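Local coordinates for Melibiose/raffinose/stachyose-binding protein MelE (Bacillus subtilis subsp. subtilis str. 168, PDB 4R6H), which binds melibiose, raffinose and stachyose as the solute-binding component of the MelEDC-MsmX ABC transporter that imports them, at residues R80-A84 and A85-P89; L256-L259 and M260-K264. One frame throughout, in Å; residues are numbered along the deposited sequence.

Interaction 1: residues R80-A84 and A85-P89; sequences RVRMA and ANDLP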
# COMPACT_ATOMS: atom_id res chain seq x y z
N ARG A 80 8.60 -1.86 -18.54
CA ARG A 80 7.78 -2.10 -19.71
C ARG A 80 8.66 -2.38 -20.93
O ARG A 80 8.40 -3.32 -21.68
CB ARG A 80 6.84 -0.92 -19.96
CG ARG A 80 6.08 -1.00 -21.29
CD ARG A 80 5.19 0.22 -21.52
NE ARG A 80 5.86 1.50 -21.27
CZ ARG A 80 6.69 2.17 -22.08
NH1 ARG A 80 6.99 1.75 -23.30
NH2 ARG A 80 7.20 3.32 -21.64
N VAL A 81 9.69 -1.56 -21.09
CA VAL A 81 10.60 -1.69 -22.23
C VAL A 81 11.39 -2.99 -22.06
O VAL A 81 11.53 -3.74 -23.00
CB VAL A 81 11.56 -0.48 -22.31
CG1 VAL A 81 12.68 -0.77 -23.27
CG2 VAL A 81 10.78 0.78 -22.68
N ARG A 82 11.87 -3.28 -20.84
CA ARG A 82 12.63 -4.51 -20.62
C ARG A 82 11.79 -5.77 -20.87
O ARG A 82 12.31 -6.75 -21.42
CB ARG A 82 13.21 -4.57 -19.23
CG ARG A 82 14.38 -3.62 -19.06
CD ARG A 82 14.98 -3.81 -17.66
NE ARG A 82 16.27 -3.21 -17.39
CZ ARG A 82 17.45 -3.83 -17.56
NH1 ARG A 82 18.56 -3.21 -17.21
NH2 ARG A 82 17.53 -5.02 -18.13
N MET A 83 10.52 -5.76 -20.46
CA MET A 83 9.59 -6.87 -20.74
C MET A 83 9.42 -7.06 -22.24
O MET A 83 9.52 -8.17 -22.77
CB MET A 83 8.23 -6.66 -20.03
CG MET A 83 8.27 -7.15 -18.58
SD MET A 83 6.71 -7.05 -17.66
CE MET A 83 6.61 -5.26 -17.45
N ALA A 84 9.18 -5.96 -22.92
CA ALA A 84 9.01 -5.99 -24.40
C ALA A 84 10.26 -6.52 -25.12
O ALA A 84 10.17 -7.20 -26.15
CB ALA A 84 8.66 -4.61 -24.92
N ALA A 85 11.43 -6.21 -24.57
CA ALA A 85 12.72 -6.68 -25.09
C ALA A 85 13.09 -8.13 -24.69
O ALA A 85 14.12 -8.65 -25.13
CB ALA A 85 13.81 -5.75 -24.64
N ASN A 86 12.27 -8.73 -23.82
CA ASN A 86 12.64 -9.98 -23.15
C ASN A 86 14.05 -9.89 -22.56
O ASN A 86 14.91 -10.75 -22.80
CB ASN A 86 12.44 -11.17 -24.10
CG ASN A 86 11.22 -11.97 -23.74
OD1 ASN A 86 10.23 -11.97 -24.46
ND2 ASN A 86 11.26 -12.60 -22.56
N ASP A 87 14.28 -8.82 -21.80
CA ASP A 87 15.58 -8.43 -21.29
C ASP A 87 15.40 -7.84 -19.90
O ASP A 87 15.71 -6.67 -19.63
CB ASP A 87 16.28 -7.41 -22.22
CG ASP A 87 17.68 -7.07 -21.77
OD1 ASP A 87 18.36 -7.97 -21.23
OD2 ASP A 87 18.10 -5.89 -21.95
N LEU A 88 14.95 -8.70 -19.00
CA LEU A 88 14.64 -8.31 -17.65
C LEU A 88 15.87 -8.29 -16.78
O LEU A 88 16.83 -8.97 -17.04
CB LEU A 88 13.58 -9.21 -17.04
CG LEU A 88 12.13 -8.96 -17.50
CD1 LEU A 88 11.90 -9.49 -18.92
CD2 LEU A 88 11.16 -9.57 -16.53
N PRO A 89 15.82 -7.51 -15.70
CA PRO A 89 16.83 -7.68 -14.69
C PRO A 89 16.74 -9.09 -14.12
O PRO A 89 15.70 -9.75 -14.21
CB PRO A 89 16.41 -6.67 -13.61
CG PRO A 89 15.36 -5.81 -14.23
CD PRO A 89 14.69 -6.70 -15.20
O HOH W 1 7.94 -10.17 -23.80
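Arg82, in the last turn of helix 75-84, lies against the chain that leaves the helix and is engaged by it at backbone and guanidinium alike. Arg82 NH2 donates to Asp87 O over 2.9 Å; that oxygen lies at the edge of the guanidinium, near its plane, while the donor is tilted 33° from the carbonyl plane. Arg82 CB also skirts Asp87 O at 3.3 Å. Because CG stands beside the backbone N (chi1 -73°), the chain, extended from there to NE, runs alongside Asp87 O, bringing NH2 to that oxygen and CD against Pro89. The proline crosses the arginine obliquely, its CD 3.8 Å from Arg82 CD and its CG over one guanidinium face. The Asp87 carboxylate adds a long, charge-only salt bridge, OD2 4.0 Å from Arg82 NH2 and well out of the guanidinium plane. Arg82 NE is hydrogen-bonded to Tyr38 OH, on strand 33-38; the Tyr38 side chain also touches Pro89. With an alanine in place of Arg82, Asp87 O and the Tyr38 hydroxyl would probably each lose a partner, and Pro89 the flat group its CG packs against.

The backbone closes the helix at the same turn. Ala85 meets Val81 O twice, N in a regular helical bond at 2.9 Å and CB at 3.5 Å. Met83 O receives Asn86 N from above its carbonyl plane and a water that also donates to Asn86 OD1. Leu88 CD1 returns to the last turn, 3.9 Å from Met83 CA, and the side chains of both residues touch Tyr105. Asn86 takes a positive phi, and Asp87 N reaches back to Arg82 O at 2.9 Å; with the Asn86 N bond to Met83 O this makes a Schellman motif, the familiar C-terminal stop of an alpha-helix.

Interaction 2: residues L256-L259 and M260-K264; sequences LIEL and MAQNK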
# COMPACT_ATOMS: atom_id res chain seq x y z
N LEU A 256 1.91 17.51 7.71
CA LEU A 256 1.21 16.51 8.50
C LEU A 256 1.89 16.23 9.84
O LEU A 256 1.24 16.20 10.89
CB LEU A 256 1.08 15.20 7.69
CG LEU A 256 0.56 13.97 8.48
CD1 LEU A 256 -0.81 14.23 9.09
CD2 LEU A 256 0.59 12.73 7.62
N ILE A 257 3.19 15.96 9.81
CA ILE A 257 3.88 15.53 11.03
C ILE A 257 3.74 16.61 12.10
O ILE A 257 3.39 16.28 13.26
CB ILE A 257 5.35 15.21 10.78
CG1 ILE A 257 5.48 13.94 9.93
CG2 ILE A 257 6.09 15.06 12.09
CD1 ILE A 257 6.87 13.72 9.34
N GLU A 258 4.02 17.86 11.76
CA GLU A 258 3.94 18.95 12.74
C GLU A 258 2.51 19.09 13.29
O GLU A 258 2.31 19.21 14.52
CB GLU A 258 4.42 20.31 12.16
CG GLU A 258 4.22 21.50 13.12
CD GLU A 258 4.93 22.80 12.72
OE1 GLU A 258 5.70 22.78 11.74
OE2 GLU A 258 4.72 23.85 13.39
N LEU A 259 1.49 19.00 12.45
CA LEU A 259 0.12 19.16 12.93
C LEU A 259 -0.29 17.98 13.83
O LEU A 259 -0.92 18.18 14.88
CB LEU A 259 -0.89 19.29 11.79
CG LEU A 259 -0.82 20.58 11.03
CD1 LEU A 259 -1.70 20.44 9.78
CD2 LEU A 259 -1.24 21.80 11.86
N MET A 260 0.08 16.76 13.45
CA MET A 260 -0.23 15.61 14.26
C MET A 260 0.47 15.70 15.63
O MET A 260 -0.13 15.41 16.66
CB MET A 260 0.15 14.34 13.47
CG MET A 260 -0.32 13.01 14.05
SD MET A 260 -2.07 12.83 14.47
CE MET A 260 -2.64 11.56 13.39
N ALA A 261 1.73 16.12 15.62
CA ALA A 261 2.50 16.27 16.88
C ALA A 261 1.96 17.38 17.76
O ALA A 261 2.28 17.41 18.94
CB ALA A 261 3.93 16.58 16.54
N GLN A 262 1.17 18.30 17.22
CA GLN A 262 0.58 19.39 17.99
C GLN A 262 -0.83 19.07 18.44
O GLN A 262 -1.57 19.94 18.89
CB GLN A 262 0.63 20.67 17.16
CG GLN A 262 2.02 21.20 17.03
CD GLN A 262 2.16 22.31 15.97
OE1 GLN A 262 1.18 22.74 15.36
NE2 GLN A 262 3.38 22.74 15.76
N ASN A 263 -1.25 17.78 18.36
CA ASN A 263 -2.61 17.40 18.76
C ASN A 263 -3.70 18.16 17.99
O ASN A 263 -4.80 18.39 18.52
CB ASN A 263 -2.81 17.58 20.28
CG ASN A 263 -2.04 16.56 21.09
OD1 ASN A 263 -2.36 15.36 21.08
ND2 ASN A 263 -1.03 17.01 21.78
N LYS A 264 -3.44 18.42 16.71
CA LYS A 264 -4.37 19.13 15.86
C LYS A 264 -5.19 18.25 14.91
O LYS A 264 -6.10 18.76 14.22
CB LYS A 264 -3.65 20.27 15.13
CG LYS A 264 -3.29 21.40 16.11
CD LYS A 264 -2.49 22.52 15.46
CE LYS A 264 -2.14 23.60 16.49
NZ LYS A 264 -0.88 24.31 16.11
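Leu259 O is held by two backbone donors, Gln262 N and Lys264 N, each at 3.1 Å and on opposite faces of its carbonyl plane. They are not alike: Gln262 N stands well above that plane, off the lone pairs (72° out), whereas Lys264 N is only moderately tilted from it. The Lys264 bond, with that of Asn263 N to Met260 O, forms the Schellman motif that ends helix 256-261, and Asn263 is its positive-phi residue; Asn148 ties down the Asn263 side chain. One turn earlier, Met260 N meets Leu256 O almost head-on at 2.9 Å.

On the outer side Glu258 and Gln262 join across a turn. The Glu258 chain leaves with CG anti to the backbone N (chi1 174°) and stays extended, presenting OE2 to Gln262 NE2 at 2.9 Å through the anti lone pair; carboxylate and amide planes stand 80° apart. The Leu259 side chain touches Ile265 and Trp185, and its CD2 meets Lys264 CD at 3.9 Å where the two side chains cross at about a right angle. Gln262 bridges glutamate and lysine: its OE1 accepts from Lys264 NZ at 2.7 Å, from above the plane of the amide carbonyl.

Interactions 1 and 2 are two Schellman ends of separate helices, in series along the chain and on opposite sides of its centre. Their centres lie 44 Å apart and their nearest atoms about 31 Å, so they do not touch. Residues 80-89 lead from helix 75-84 toward strand 91-92 and pack on strand 33-38; residues 256-264 lead into strand 265-269 of the larger mixed sheet. This separation fits the two-lobed build of sugar-binding proteins of this family, here in an open conformation, with one turn probably in each lobe. As in relatives, the sugar probably binds in the cleft between the lobes; neither contact includes a ligand.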